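Local coordinates for protein 2-Keto-3-deoxy-(6-phospho-)gluconate aldolase (Thermoproteus tenax, PDB 2R91) that is an aldolase of the dihydrodipicolinate synthetase family, built as a TIM barrel and assembled from four chains, at residues A5-T10 with N23-I28; D34-A39 with S62-V67; E55-A60 with K84-R89; R66-V71 with G90-A95; S96-Y101 with K112-L117. All coordinates share one frame; numbering follows the deposited sequence.

Contact 1 (A5-T10 with N23-I28); sequences APVITT and NHVKNI
The imidazole of His-24 meets Val-7 and Ile-8 at two different aspects of one ring. CG2 of Val-7 comes in at the ring edge, 3.6 Å from His-24 CD2, while CD1 of Ile-8 lies over a face in a CH-pi contact, 4.3 Å from the ring centroid and displaced toward the rim. The first torsion of Val-7 (chi1 70°) sets CG2 anti to the backbone N, which carries that methyl to the helix, where it also touches Val-25 CG2 at 4.0 Å. Further along, Ile-28 sends CD1 against Ala-5 CB, 3.8 Å away, and the same methyl lies 4.4 Å from Val-7 CG2. One shell out, the histidine is held at both nitrogens: ND1 is hydrogen-bonded to Tyr-253 OH and NE2 to Asn-199 OD1. Asn-199 OD1 also takes the backbone N of Ile-8, and its ND2 binds Pro-6 O, which ties the ring to the 5-10 backbone that it packs on. Val-247 of helix 239-251 touches both Ile-8 and His-24. No hydrogen bond passes directly between 5-10 and 23-28. The contact is therefore apolar, and its one polar ring is buried with both nitrogens satisfied by outside partners that would restrict its rotation.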
# COMPACT_ATOMS: atom_id res chain seq x y z
N ALA A 5 -28.64 -7.18 4.86
CA ALA A 5 -27.76 -8.18 5.44
C ALA A 5 -27.00 -8.96 4.36
O ALA A 5 -27.62 -9.63 3.55
CB ALA A 5 -28.56 -9.12 6.30
N PRO A 6 -25.65 -8.90 4.38
CA PRO A 6 -24.84 -9.78 3.53
C PRO A 6 -24.82 -11.09 4.30
O PRO A 6 -23.95 -11.34 5.16
CB PRO A 6 -23.47 -9.07 3.46
CG PRO A 6 -23.35 -8.40 4.88
CD PRO A 6 -24.81 -8.06 5.29
N VAL A 7 -25.82 -11.92 4.03
CA VAL A 7 -26.13 -13.08 4.85
C VAL A 7 -25.08 -14.16 4.75
O VAL A 7 -24.49 -14.38 3.67
CB VAL A 7 -27.56 -13.59 4.50
CG1 VAL A 7 -27.57 -14.23 3.08
CG2 VAL A 7 -28.07 -14.54 5.59
N ILE A 8 -24.82 -14.83 5.88
CA ILE A 8 -23.93 -15.98 5.87
C ILE A 8 -24.54 -17.14 5.08
O ILE A 8 -25.75 -17.31 5.05
CB ILE A 8 -23.60 -16.48 7.31
CG1 ILE A 8 -24.89 -16.68 8.12
CG2 ILE A 8 -22.62 -15.49 8.04
CD1 ILE A 8 -24.71 -17.36 9.49
N THR A 9 -23.67 -17.96 4.49
CA THR A 9 -24.06 -19.17 3.83
C THR A 9 -23.85 -20.32 4.83
O THR A 9 -22.73 -20.59 5.25
CB THR A 9 -23.21 -19.36 2.57
OG1 THR A 9 -23.41 -18.25 1.68
CG2 THR A 9 -23.54 -20.67 1.88
N THR A 10 -24.94 -20.99 5.22
CA THR A 10 -24.94 -21.92 6.35
C THR A 10 -24.67 -23.36 5.88
O THR A 10 -25.61 -24.04 5.45
CB THR A 10 -26.29 -21.89 7.09
OG1 THR A 10 -27.35 -22.10 6.14
CG2 THR A 10 -26.58 -20.51 7.78
N ASN A 23 -34.25 -20.35 8.72
CA ASN A 23 -34.52 -19.93 10.08
C ASN A 23 -33.78 -18.62 10.35
O ASN A 23 -34.36 -17.66 10.86
CB ASN A 23 -34.04 -21.00 11.07
CG ASN A 23 -34.17 -20.56 12.53
OD1 ASN A 23 -35.28 -20.50 13.07
ND2 ASN A 23 -33.04 -20.28 13.18
N HIS A 24 -32.50 -18.59 9.97
CA HIS A 24 -31.64 -17.39 10.18
C HIS A 24 -32.20 -16.19 9.43
O HIS A 24 -32.41 -15.14 9.99
CB HIS A 24 -30.21 -17.69 9.73
CG HIS A 24 -29.27 -16.51 9.85
ND1 HIS A 24 -29.05 -15.86 11.04
CD2 HIS A 24 -28.49 -15.89 8.92
CE1 HIS A 24 -28.18 -14.88 10.85
NE2 HIS A 24 -27.83 -14.87 9.57
N VAL A 25 -32.49 -16.34 8.14
CA VAL A 25 -33.05 -15.23 7.38
C VAL A 25 -34.37 -14.69 7.97
O VAL A 25 -34.59 -13.47 8.06
CB VAL A 25 -33.25 -15.59 5.91
CG1 VAL A 25 -34.15 -14.56 5.23
CG2 VAL A 25 -31.88 -15.69 5.17
N LYS A 26 -35.25 -15.59 8.38
CA LYS A 26 -36.54 -15.17 8.90
C LYS A 26 -36.38 -14.46 10.25
O LYS A 26 -37.09 -13.50 10.54
CB LYS A 26 -37.48 -16.38 9.00
CG LYS A 26 -37.90 -16.89 7.59
CD LYS A 26 -38.49 -18.33 7.68
CE LYS A 26 -38.61 -18.98 6.29
NZ LYS A 26 -38.90 -20.46 6.43
N ASN A 27 -35.44 -14.93 11.07
CA ASN A 27 -35.12 -14.21 12.31
C ASN A 27 -34.61 -12.79 12.05
O ASN A 27 -35.16 -11.79 12.55
CB ASN A 27 -34.09 -14.97 13.15
CG ASN A 27 -33.69 -14.20 14.41
OD1 ASN A 27 -34.54 -13.92 15.25
ND2 ASN A 27 -32.42 -13.81 14.52
N ILE A 28 -33.57 -12.66 11.23
CA ILE A 28 -32.99 -11.31 11.10
C ILE A 28 -33.93 -10.34 10.39
O ILE A 28 -33.94 -9.15 10.68
CB ILE A 28 -31.55 -11.35 10.50
CG1 ILE A 28 -31.59 -11.67 8.99
CG2 ILE A 28 -30.70 -12.37 11.29
CD1 ILE A 28 -30.16 -11.91 8.36

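Contact 2 (D34-A39 with S62-V67); sequences DVVFVA and SAARRV
The guanidinium of Arg-66 carries Val-35 on one face: CG2 of the valine sits over the centre of the group, 3.5 Å from CZ. At its edge Glu-92 forms a salt bridge, and Glu-2 pairs with NH2 as well. A bend at chi3 (58°) folds the arginine chain back over Val-35, and its CB and CD pass beside the carbonyl of Asp-34, each 3.6 Å from that O. A water bridges the two backbones, donating a hydrogen bond to Asp-34 O and accepting one from Arg-66 N. Next along, Val-36 N donates to Arg-66 O at 2.9 Å in a nearly straight bond (173°), and Val-67 CA approaches Val-36 O at 3.2 Å. On the sheet face bearing Val-36 and Val-67, Val-36 CG2 packs on Ala-64 CB at 3.6 Å. The pairing of Val-36 with Val-67 is parallel and completes the beta-alpha-beta crossover from strand 35-38 through helix 50-63 to strand 67-70. Strand 2-6 flanks strand 35-38 across the sheet, and Val-25 of helix 18-30 touches Val-36, Ala-63 and Ala-64.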
# COMPACT_ATOMS: atom_id res chain seq x y z
N ASP A 34 -34.03 -5.26 6.11
CA ASP A 34 -34.95 -4.92 5.03
C ASP A 34 -34.73 -5.77 3.77
O ASP A 34 -35.70 -6.09 3.06
CB ASP A 34 -34.80 -3.44 4.65
CG ASP A 34 -35.15 -2.50 5.81
OD1 ASP A 34 -36.30 -2.59 6.30
OD2 ASP A 34 -34.27 -1.71 6.26
N VAL A 35 -33.47 -6.07 3.47
CA VAL A 35 -33.08 -6.69 2.19
C VAL A 35 -32.02 -7.75 2.53
O VAL A 35 -31.18 -7.52 3.39
CB VAL A 35 -32.44 -5.65 1.22
CG1 VAL A 35 -32.00 -6.31 -0.14
CG2 VAL A 35 -33.38 -4.42 0.93
N VAL A 36 -32.08 -8.91 1.87
CA VAL A 36 -31.10 -9.95 2.03
C VAL A 36 -30.17 -9.90 0.82
O VAL A 36 -30.63 -9.97 -0.33
CB VAL A 36 -31.79 -11.35 2.17
CG1 VAL A 36 -30.78 -12.50 2.07
CG2 VAL A 36 -32.59 -11.39 3.46
N PHE A 37 -28.87 -9.77 1.09
CA PHE A 37 -27.81 -9.78 0.04
C PHE A 37 -27.13 -11.14 0.10
O PHE A 37 -26.41 -11.45 1.06
CB PHE A 37 -26.83 -8.62 0.32
CG PHE A 37 -25.72 -8.44 -0.69
CD1 PHE A 37 -25.98 -8.18 -2.01
CD2 PHE A 37 -24.40 -8.50 -0.31
CE1 PHE A 37 -24.92 -7.98 -2.95
CE2 PHE A 37 -23.36 -8.31 -1.22
CZ PHE A 37 -23.61 -8.05 -2.53
N VAL A 38 -27.39 -12.00 -0.90
CA VAL A 38 -26.81 -13.36 -0.92
C VAL A 38 -25.50 -13.47 -1.70
O VAL A 38 -25.34 -12.81 -2.75
CB VAL A 38 -27.88 -14.39 -1.45
N ALA A 39 -24.60 -14.29 -1.19
CA ALA A 39 -23.26 -14.60 -1.78
C ALA A 39 -22.32 -13.39 -1.79
O ALA A 39 -21.49 -13.22 -2.71
CB ALA A 39 -23.38 -15.25 -3.19
N SER A 62 -36.99 -17.69 -1.30
CA SER A 62 -38.16 -18.25 -0.65
C SER A 62 -38.29 -17.82 0.84
O SER A 62 -39.37 -17.90 1.41
CB SER A 62 -38.29 -19.75 -0.90
OG SER A 62 -37.26 -20.49 -0.28
N ALA A 63 -37.22 -17.29 1.43
CA ALA A 63 -37.26 -16.84 2.84
C ALA A 63 -37.50 -15.33 3.02
O ALA A 63 -37.99 -14.89 4.07
CB ALA A 63 -36.00 -17.30 3.60
N ALA A 64 -37.18 -14.53 2.01
CA ALA A 64 -37.24 -13.08 2.16
C ALA A 64 -37.94 -12.47 0.97
O ALA A 64 -37.75 -12.92 -0.15
CB ALA A 64 -35.82 -12.48 2.28
N ARG A 65 -38.67 -11.40 1.20
CA ARG A 65 -39.36 -10.72 0.09
C ARG A 65 -38.46 -9.85 -0.74
O ARG A 65 -38.79 -9.58 -1.89
CB ARG A 65 -40.49 -9.86 0.61
CG ARG A 65 -41.33 -10.59 1.64
CD ARG A 65 -42.58 -11.17 1.02
NE ARG A 65 -43.65 -10.18 1.07
CZ ARG A 65 -44.70 -10.25 1.88
NH1 ARG A 65 -44.86 -11.27 2.71
NH2 ARG A 65 -45.62 -9.29 1.84
N ARG A 66 -37.33 -9.38 -0.18
CA ARG A 66 -36.42 -8.49 -0.91
C ARG A 66 -35.00 -9.08 -0.90
O ARG A 66 -34.37 -9.20 0.15
CB ARG A 66 -36.39 -7.10 -0.29
CG ARG A 66 -37.76 -6.40 -0.23
CD ARG A 66 -37.68 -4.94 0.22
NE ARG A 66 -36.81 -4.20 -0.68
CZ ARG A 66 -36.29 -3.01 -0.44
NH1 ARG A 66 -36.58 -2.39 0.69
NH2 ARG A 66 -35.50 -2.45 -1.35
N VAL A 67 -34.51 -9.42 -2.09
CA VAL A 67 -33.26 -10.20 -2.21
C VAL A 67 -32.42 -9.62 -3.33
O VAL A 67 -32.92 -9.35 -4.44
CB VAL A 67 -33.55 -11.72 -2.51
CG1 VAL A 67 -32.27 -12.47 -2.81
CG2 VAL A 67 -34.27 -12.39 -1.35
O HOH W 1 -36.86 -9.05 2.72

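Contact 3 (E55-A60 with K84-R89); sequences ELTDAA and KYAESR
Polar contacts converge on one oxygen, Asp-58 OD1, which takes two donors from the facing helix end. Tyr-85 OH donates to Asp-58 OD1 at 2.7 Å, on its syn lone pair. Arg-89 NE, 3.1 Å from Asp-58 OD1, adds a salt bridge through a bent hydrogen bond (141° at the hydrogen); the oxygen lies at the edge of the guanidinium, close to its plane, but the nitrogen stands well out of the carboxylate plane. The arginine is bent at chi2 (-65°), which folds its chain over the tyrosine: CG lies above the rim of one ring face, and the guanidinium has Tyr-85 CE1 over a face. Two donors on one carboxylate oxygen would probably favour its charged form. Between the helices, apolar contact comes from Thr-57, whose CG2 reaches Ala-86 CA and Arg-89 CB, both at 3.9 Å, as well as Tyr-85 CD2 at 4.0 Å. Its hydroxyl turns to Lys-53 O in its own helix. The axes of 55-60 and 84-88 approach to 10.0 Å and run nearly parallel, 18° apart, as neighbouring outer helices of the barrel. Strand 67-70 beneath joins the two in sequence; its Val-69 touches both Thr-57 and Ala-86.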
# COMPACT_ATOMS: atom_id res chain seq x y z
N GLU A 55 -28.54 -22.59 -5.39
CA GLU A 55 -29.24 -23.11 -4.22
C GLU A 55 -29.51 -22.00 -3.21
O GLU A 55 -30.58 -21.89 -2.61
CB GLU A 55 -28.43 -24.20 -3.54
CG GLU A 55 -28.32 -25.45 -4.37
CD GLU A 55 -27.16 -26.33 -3.95
OE1 GLU A 55 -26.77 -26.29 -2.78
OE2 GLU A 55 -26.61 -27.05 -4.80
N LEU A 56 -28.51 -21.15 -3.04
CA LEU A 56 -28.61 -20.04 -2.11
C LEU A 56 -29.65 -19.01 -2.60
O LEU A 56 -30.46 -18.51 -1.82
CB LEU A 56 -27.19 -19.48 -1.95
CG LEU A 56 -26.95 -18.30 -1.02
CD1 LEU A 56 -27.27 -18.75 0.45
CD2 LEU A 56 -25.48 -17.86 -1.19
N THR A 57 -29.67 -18.74 -3.90
CA THR A 57 -30.69 -17.88 -4.50
C THR A 57 -32.10 -18.42 -4.21
O THR A 57 -33.01 -17.66 -3.84
CB THR A 57 -30.50 -17.79 -6.05
OG1 THR A 57 -29.27 -17.12 -6.35
CG2 THR A 57 -31.66 -17.08 -6.75
N ASP A 58 -32.28 -19.73 -4.37
CA ASP A 58 -33.62 -20.31 -4.12
C ASP A 58 -33.97 -20.14 -2.65
O ASP A 58 -35.10 -19.76 -2.31
CB ASP A 58 -33.63 -21.81 -4.45
CG ASP A 58 -33.55 -22.10 -5.94
OD1 ASP A 58 -33.92 -21.25 -6.76
OD2 ASP A 58 -33.15 -23.21 -6.30
N ALA A 59 -33.01 -20.44 -1.76
CA ALA A 59 -33.27 -20.36 -0.31
C ALA A 59 -33.58 -18.93 0.11
O ALA A 59 -34.49 -18.70 0.91
CB ALA A 59 -32.09 -20.95 0.52
N ALA A 60 -32.81 -17.97 -0.42
CA ALA A 60 -32.98 -16.56 -0.03
C ALA A 60 -34.32 -16.03 -0.52
O ALA A 60 -35.09 -15.43 0.25
CB ALA A 60 -31.80 -15.68 -0.61
N LYS A 84 -29.38 -14.22 -14.73
CA LYS A 84 -30.69 -14.54 -15.33
C LYS A 84 -31.51 -15.41 -14.38
O LYS A 84 -32.71 -15.19 -14.22
CB LYS A 84 -30.52 -15.23 -16.70
CG LYS A 84 -29.79 -14.42 -17.74
CD LYS A 84 -29.66 -15.22 -19.05
CE LYS A 84 -28.87 -14.48 -20.11
NZ LYS A 84 -28.08 -15.37 -21.13
N TYR A 85 -30.87 -16.40 -13.75
CA TYR A 85 -31.54 -17.26 -12.78
C TYR A 85 -32.12 -16.47 -11.60
O TYR A 85 -33.29 -16.66 -11.21
CB TYR A 85 -30.56 -18.31 -12.24
CG TYR A 85 -31.22 -19.37 -11.38
CD1 TYR A 85 -32.06 -20.34 -11.97
CD2 TYR A 85 -31.05 -19.40 -10.00
CE1 TYR A 85 -32.70 -21.29 -11.22
CE2 TYR A 85 -31.67 -20.37 -9.23
CZ TYR A 85 -32.49 -21.32 -9.86
OH TYR A 85 -33.12 -22.29 -9.15
N ALA A 86 -31.30 -15.59 -11.02
CA ALA A 86 -31.74 -14.75 -9.90
C ALA A 86 -32.96 -13.92 -10.30
O ALA A 86 -33.94 -13.83 -9.57
CB ALA A 86 -30.60 -13.84 -9.45
N GLU A 87 -32.89 -13.31 -11.47
CA GLU A 87 -34.02 -12.54 -11.97
C GLU A 87 -35.29 -13.38 -12.08
O GLU A 87 -36.38 -12.91 -11.72
CB GLU A 87 -33.67 -11.93 -13.31
CG GLU A 87 -34.81 -11.07 -13.87
CD GLU A 87 -34.41 -10.44 -15.18
OE1 GLU A 87 -34.15 -11.19 -16.14
OE2 GLU A 87 -34.30 -9.22 -15.25
N SER A 88 -35.16 -14.61 -12.54
CA SER A 88 -36.34 -15.49 -12.71
C SER A 88 -36.90 -15.89 -11.36
O SER A 88 -38.12 -16.14 -11.23
CB SER A 88 -36.00 -16.73 -13.52
OG SER A 88 -35.27 -17.68 -12.74
N ARG A 89 -36.03 -15.93 -10.35
CA ARG A 89 -36.46 -16.25 -8.98
C ARG A 89 -37.01 -15.05 -8.20
O ARG A 89 -37.39 -15.16 -7.04
CB ARG A 89 -35.32 -16.95 -8.22
CG ARG A 89 -34.94 -18.29 -8.82
CD ARG A 89 -36.09 -19.25 -8.69
NE ARG A 89 -35.86 -20.62 -9.16
CZ ARG A 89 -36.24 -21.08 -10.35
NH1 ARG A 89 -36.83 -20.28 -11.21
NH2 ARG A 89 -36.02 -22.34 -10.68

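Contact 4 (R66-V71 with G90-A95); sequences RVIVQV and GAEAVA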
# COMPACT_ATOMS: atom_id res chain seq x y z
N ARG A 66 -37.33 -9.38 -0.18
CA ARG A 66 -36.42 -8.49 -0.91
C ARG A 66 -35.00 -9.08 -0.90
O ARG A 66 -34.37 -9.20 0.15
CB ARG A 66 -36.39 -7.10 -0.29
CG ARG A 66 -37.76 -6.40 -0.23
CD ARG A 66 -37.68 -4.94 0.22
NE ARG A 66 -36.81 -4.20 -0.68
CZ ARG A 66 -36.29 -3.01 -0.44
NH1 ARG A 66 -36.58 -2.39 0.69
NH2 ARG A 66 -35.50 -2.45 -1.35
N VAL A 67 -34.51 -9.42 -2.09
CA VAL A 67 -33.26 -10.20 -2.21
C VAL A 67 -32.42 -9.62 -3.33
O VAL A 67 -32.92 -9.35 -4.44
CB VAL A 67 -33.55 -11.72 -2.51
CG1 VAL A 67 -32.27 -12.47 -2.81
CG2 VAL A 67 -34.27 -12.39 -1.35
N ILE A 68 -31.14 -9.38 -3.03
CA ILE A 68 -30.17 -9.05 -4.08
C ILE A 68 -29.16 -10.18 -4.13
O ILE A 68 -28.67 -10.61 -3.08
CB ILE A 68 -29.44 -7.71 -3.79
CG1 ILE A 68 -30.43 -6.54 -3.75
CG2 ILE A 68 -28.28 -7.46 -4.80
CD1 ILE A 68 -29.77 -5.17 -3.26
N VAL A 69 -28.84 -10.68 -5.32
CA VAL A 69 -27.92 -11.80 -5.46
C VAL A 69 -26.58 -11.33 -6.07
O VAL A 69 -26.55 -10.67 -7.12
CB VAL A 69 -28.53 -12.98 -6.32
CG1 VAL A 69 -27.58 -14.16 -6.39
CG2 VAL A 69 -29.89 -13.42 -5.73
N GLN A 70 -25.50 -11.67 -5.37
CA GLN A 70 -24.11 -11.43 -5.80
C GLN A 70 -23.74 -12.52 -6.81
O GLN A 70 -23.77 -13.69 -6.46
CB GLN A 70 -23.13 -11.57 -4.60
CG GLN A 70 -21.65 -12.09 -5.03
CD GLN A 70 -21.19 -10.94 -5.62
OE1 GLN A 70 -20.50 -10.88 -6.63
NE2 GLN A 70 -21.80 -9.89 -5.08
N VAL A 71 -23.34 -12.15 -8.02
CA VAL A 71 -23.19 -13.15 -9.10
C VAL A 71 -21.76 -13.39 -9.64
O VAL A 71 -21.56 -14.22 -10.55
CB VAL A 71 -24.15 -12.82 -10.27
CG1 VAL A 71 -25.60 -12.75 -9.79
CG2 VAL A 71 -23.73 -11.50 -10.99
N GLY A 90 -37.10 -13.90 -8.85
CA GLY A 90 -37.72 -12.74 -8.25
C GLY A 90 -36.79 -11.82 -7.43
O GLY A 90 -37.27 -11.02 -6.63
N ALA A 91 -35.48 -11.96 -7.62
CA ALA A 91 -34.50 -11.06 -6.99
C ALA A 91 -34.81 -9.66 -7.44
O ALA A 91 -35.10 -9.42 -8.62
CB ALA A 91 -33.07 -11.43 -7.43
N GLU A 92 -34.68 -8.70 -6.54
CA GLU A 92 -35.00 -7.35 -6.93
C GLU A 92 -33.82 -6.70 -7.68
O GLU A 92 -34.00 -5.74 -8.44
CB GLU A 92 -35.50 -6.53 -5.73
CG GLU A 92 -34.47 -5.91 -4.86
CD GLU A 92 -35.10 -4.99 -3.79
OE1 GLU A 92 -36.22 -5.26 -3.31
OE2 GLU A 92 -34.43 -4.00 -3.43
N ALA A 93 -32.63 -7.26 -7.51
CA ALA A 93 -31.45 -6.75 -8.20
C ALA A 93 -30.38 -7.84 -8.20
O ALA A 93 -30.47 -8.79 -7.43
CB ALA A 93 -30.90 -5.47 -7.50
N VAL A 94 -29.38 -7.71 -9.06
CA VAL A 94 -28.17 -8.54 -8.90
C VAL A 94 -26.99 -7.61 -8.65
O VAL A 94 -27.05 -6.44 -9.03
CB VAL A 94 -27.87 -9.40 -10.14
CG1 VAL A 94 -28.97 -10.50 -10.30
CG2 VAL A 94 -27.78 -8.53 -11.39
N ALA A 95 -25.92 -8.12 -8.03
CA ALA A 95 -24.72 -7.32 -7.80
C ALA A 95 -23.53 -8.13 -8.27
O ALA A 95 -23.61 -9.35 -8.34
CB ALA A 95 -24.57 -6.99 -6.31
O HOH W 2 -36.64 -10.07 -4.06
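Two torsions bring Glu-92 to Arg-66: chi1 of the glutamate (85°) places CG between the backbone N and the carbonyl carbon, and an extended chi2 (173°) then carries the carboxylate alongside the arginine. Arg-66 grips Glu-92 side-on, Arg-66 NE to Glu-92 OE1 at 2.9 Å and Arg-66 NH2 to Glu-92 OE2 at 2.8 Å, with the two groups nearly coplanar. Both oxygens are met on their syn sides. Past this ion pair the backbones take over. Val-67 O receives Glu-92 N at 2.8 Å, Val-69 N donates to Ala-93 O at a longer 3.3 Å, Val-69 O receives Ala-95 N at 2.8 Å, and Val-71 N donates to Ala-95 O. On the face of Ile-68, Ala-93 and Ala-95, Ile-68 CG1 lies 3.9 Å from Ala-93 CB, and its CG2 approaches Ala-95 CB. On the face of Val-69 and Val-94, Val-69 CG2 lies 4.1 Å from Ala-91 CB, under Ala-86 of helix 76-88, and Val-71 CG1 meets Val-94 CB at 4.1 Å. Gly-90, with positive phi, closes helix 76-88 in a Schellman motif ahead of the strand. Parallel strands joined through that helix form a beta-alpha-beta crossover, the repeating unit of the TIM barrel.

Contact 5 (S96-Y101 with K112-L117); sequences SLPPYY and KYFRDL
The loop leaving barrel strand 93-96 folds back here onto the helix that follows it, 107-120, so the contact joins a strand end to its own succeeding helix. Ser-96 is the polar centre. Tyr-113 OH donates to Ser-96 OG at 2.7 Å, and Ser-96 OG, lying at the tyrosine ring edge in its plane, in turn donates a hydrogen bond to Leu-97 O at 2.6 Å. The two hydroxyls thus form a short hydrogen-bonded chain ending on a loop carbonyl. With OG anti to the backbone N (chi1 -171°), the serine hydroxyl faces the helix, and its CB meets Leu-117 CD2 at 3.5 Å. Two prolines supply the apolar part. Pro-99 lays CG over one face of the Tyr-113 ring in a CH-pi contact, 4.2 Å from the centroid and 27° off the normal. Pro-98 brings CA to within 3.6 Å of Phe-114 CZ, while Ser-96 O lies in plane at the edge of the phenylalanine ring, 3.5 Å from CE1. Tyr-113 CD2 also stands over a face of that ring. A second subunit adjoins this region, placing its Pro-261 on Pro-99 and its Tyr-263 on Tyr-113. Leu-127 of strand 125-129 touches both Pro-98 and Phe-114, and Ala-79 of helix 76-88 packs on Tyr-113 and Leu-117.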
# COMPACT_ATOMS: atom_id res chain seq x y z
N SER A 96 -22.43 -7.46 -8.59
CA SER A 96 -21.18 -8.18 -8.84
C SER A 96 -19.96 -7.43 -8.33
O SER A 96 -19.84 -6.21 -8.50
CB SER A 96 -20.98 -8.49 -10.36
OG SER A 96 -19.86 -9.35 -10.51
N LEU A 97 -19.06 -8.18 -7.69
CA LEU A 97 -17.69 -7.75 -7.56
C LEU A 97 -17.17 -7.47 -8.96
O LEU A 97 -17.62 -8.11 -9.92
CB LEU A 97 -16.86 -8.89 -6.95
CG LEU A 97 -17.19 -9.31 -5.51
CD1 LEU A 97 -16.59 -10.67 -5.15
CD2 LEU A 97 -16.67 -8.25 -4.50
N PRO A 98 -16.17 -6.56 -9.07
CA PRO A 98 -15.39 -6.52 -10.30
C PRO A 98 -14.58 -7.82 -10.41
O PRO A 98 -14.32 -8.47 -9.41
CB PRO A 98 -14.39 -5.37 -10.05
CG PRO A 98 -14.97 -4.55 -8.86
CD PRO A 98 -15.71 -5.60 -8.05
N PRO A 99 -14.15 -8.17 -11.62
CA PRO A 99 -13.22 -9.31 -11.72
C PRO A 99 -12.10 -9.18 -10.67
O PRO A 99 -11.48 -8.12 -10.57
CB PRO A 99 -12.65 -9.16 -13.15
CG PRO A 99 -13.91 -8.61 -13.95
CD PRO A 99 -14.48 -7.58 -12.93
N TYR A 100 -11.88 -10.23 -9.89
CA TYR A 100 -10.91 -10.22 -8.79
C TYR A 100 -9.76 -11.22 -9.05
O TYR A 100 -9.66 -11.80 -10.15
CB TYR A 100 -11.63 -10.54 -7.46
CG TYR A 100 -12.55 -11.77 -7.53
CD1 TYR A 100 -12.07 -13.04 -7.20
CD2 TYR A 100 -13.90 -11.65 -7.88
CE1 TYR A 100 -12.91 -14.18 -7.26
CE2 TYR A 100 -14.74 -12.77 -7.93
CZ TYR A 100 -14.23 -14.02 -7.63
OH TYR A 100 -15.04 -15.13 -7.67
N TYR A 101 -8.90 -11.37 -8.06
CA TYR A 101 -7.67 -12.16 -8.15
C TYR A 101 -6.59 -11.63 -9.14
O TYR A 101 -5.50 -11.25 -8.73
CB TYR A 101 -7.95 -13.68 -8.40
CG TYR A 101 -6.63 -14.38 -8.38
CD1 TYR A 101 -6.00 -14.61 -7.16
CD2 TYR A 101 -5.95 -14.69 -9.56
CE1 TYR A 101 -4.72 -15.19 -7.10
CE2 TYR A 101 -4.65 -15.23 -9.52
CZ TYR A 101 -4.07 -15.50 -8.28
OH TYR A 101 -2.80 -16.00 -8.19
N LYS A 112 -16.27 -4.48 -20.14
CA LYS A 112 -17.01 -5.49 -20.89
C LYS A 112 -17.74 -6.42 -19.94
O LYS A 112 -18.92 -6.72 -20.16
CB LYS A 112 -16.07 -6.32 -21.80
CG LYS A 112 -16.82 -7.41 -22.60
CD LYS A 112 -15.95 -8.02 -23.70
CE LYS A 112 -16.66 -9.18 -24.43
NZ LYS A 112 -18.00 -8.79 -24.96
N TYR A 113 -17.05 -6.87 -18.89
CA TYR A 113 -17.68 -7.69 -17.85
C TYR A 113 -18.99 -7.10 -17.32
O TYR A 113 -20.04 -7.76 -17.33
CB TYR A 113 -16.72 -7.90 -16.66
CG TYR A 113 -17.36 -8.73 -15.55
CD1 TYR A 113 -17.54 -10.12 -15.70
CD2 TYR A 113 -17.82 -8.12 -14.37
CE1 TYR A 113 -18.14 -10.89 -14.70
CE2 TYR A 113 -18.40 -8.86 -13.37
CZ TYR A 113 -18.57 -10.25 -13.54
OH TYR A 113 -19.15 -11.00 -12.54
N PHE A 114 -18.92 -5.87 -16.83
CA PHE A 114 -20.13 -5.22 -16.29
C PHE A 114 -21.16 -4.94 -17.37
O PHE A 114 -22.32 -5.15 -17.14
CB PHE A 114 -19.80 -3.94 -15.48
CG PHE A 114 -19.24 -4.24 -14.10
CD1 PHE A 114 -20.09 -4.61 -13.07
CD2 PHE A 114 -17.89 -4.13 -13.84
CE1 PHE A 114 -19.61 -4.90 -11.79
CE2 PHE A 114 -17.39 -4.43 -12.58
CZ PHE A 114 -18.26 -4.81 -11.54
N ARG A 115 -20.74 -4.50 -18.54
CA ARG A 115 -21.74 -4.22 -19.59
C ARG A 115 -22.47 -5.49 -20.05
O ARG A 115 -23.69 -5.48 -20.25
CB ARG A 115 -21.10 -3.48 -20.75
CG ARG A 115 -20.80 -2.04 -20.33
CD ARG A 115 -19.87 -1.37 -21.28
NE ARG A 115 -19.62 0.02 -20.91
CZ ARG A 115 -18.64 0.76 -21.41
NH1 ARG A 115 -17.80 0.23 -22.30
NH2 ARG A 115 -18.48 2.04 -21.04
N ASP A 116 -21.75 -6.59 -20.16
CA ASP A 116 -22.38 -7.87 -20.46
C ASP A 116 -23.40 -8.29 -19.40
O ASP A 116 -24.46 -8.85 -19.70
CB ASP A 116 -21.33 -8.95 -20.59
CG ASP A 116 -20.64 -8.91 -21.93
OD1 ASP A 116 -20.97 -8.02 -22.75
OD2 ASP A 116 -19.76 -9.76 -22.15
N LEU A 117 -23.09 -8.04 -18.13
CA LEU A 117 -24.04 -8.33 -17.07
C LEU A 117 -25.30 -7.49 -17.20
O LEU A 117 -26.44 -8.00 -17.09
CB LEU A 117 -23.37 -8.03 -15.73
CG LEU A 117 -23.47 -9.03 -14.60
CD1 LEU A 117 -23.38 -10.48 -15.12
CD2 LEU A 117 -22.35 -8.70 -13.58

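In the fold
The five contacts follow the first half of the barrel. Contacts 2 and 4 pair neighbouring strands of the sheet, through one direct backbone bond and four respectively, with Arg-66 at the margin of both. Contacts 1 and 4 are buried, contact 2 partly so; contact 1 joins the same sheet to a helix by apolar packing. Contact 3, its centre about 17 Å from the centre of the chain, is helix on helix and more exposed; a carboxylate gripped by a hydroxyl and an arginine accompanies packing of a threonine methyl. Contact 5 lies about as far out yet is buried, mixing hydroxyl bonding with proline-aromatic packing. Val-71 CG2, packed on Ser-96 CB and Leu-117 CD2, links it to contact 4.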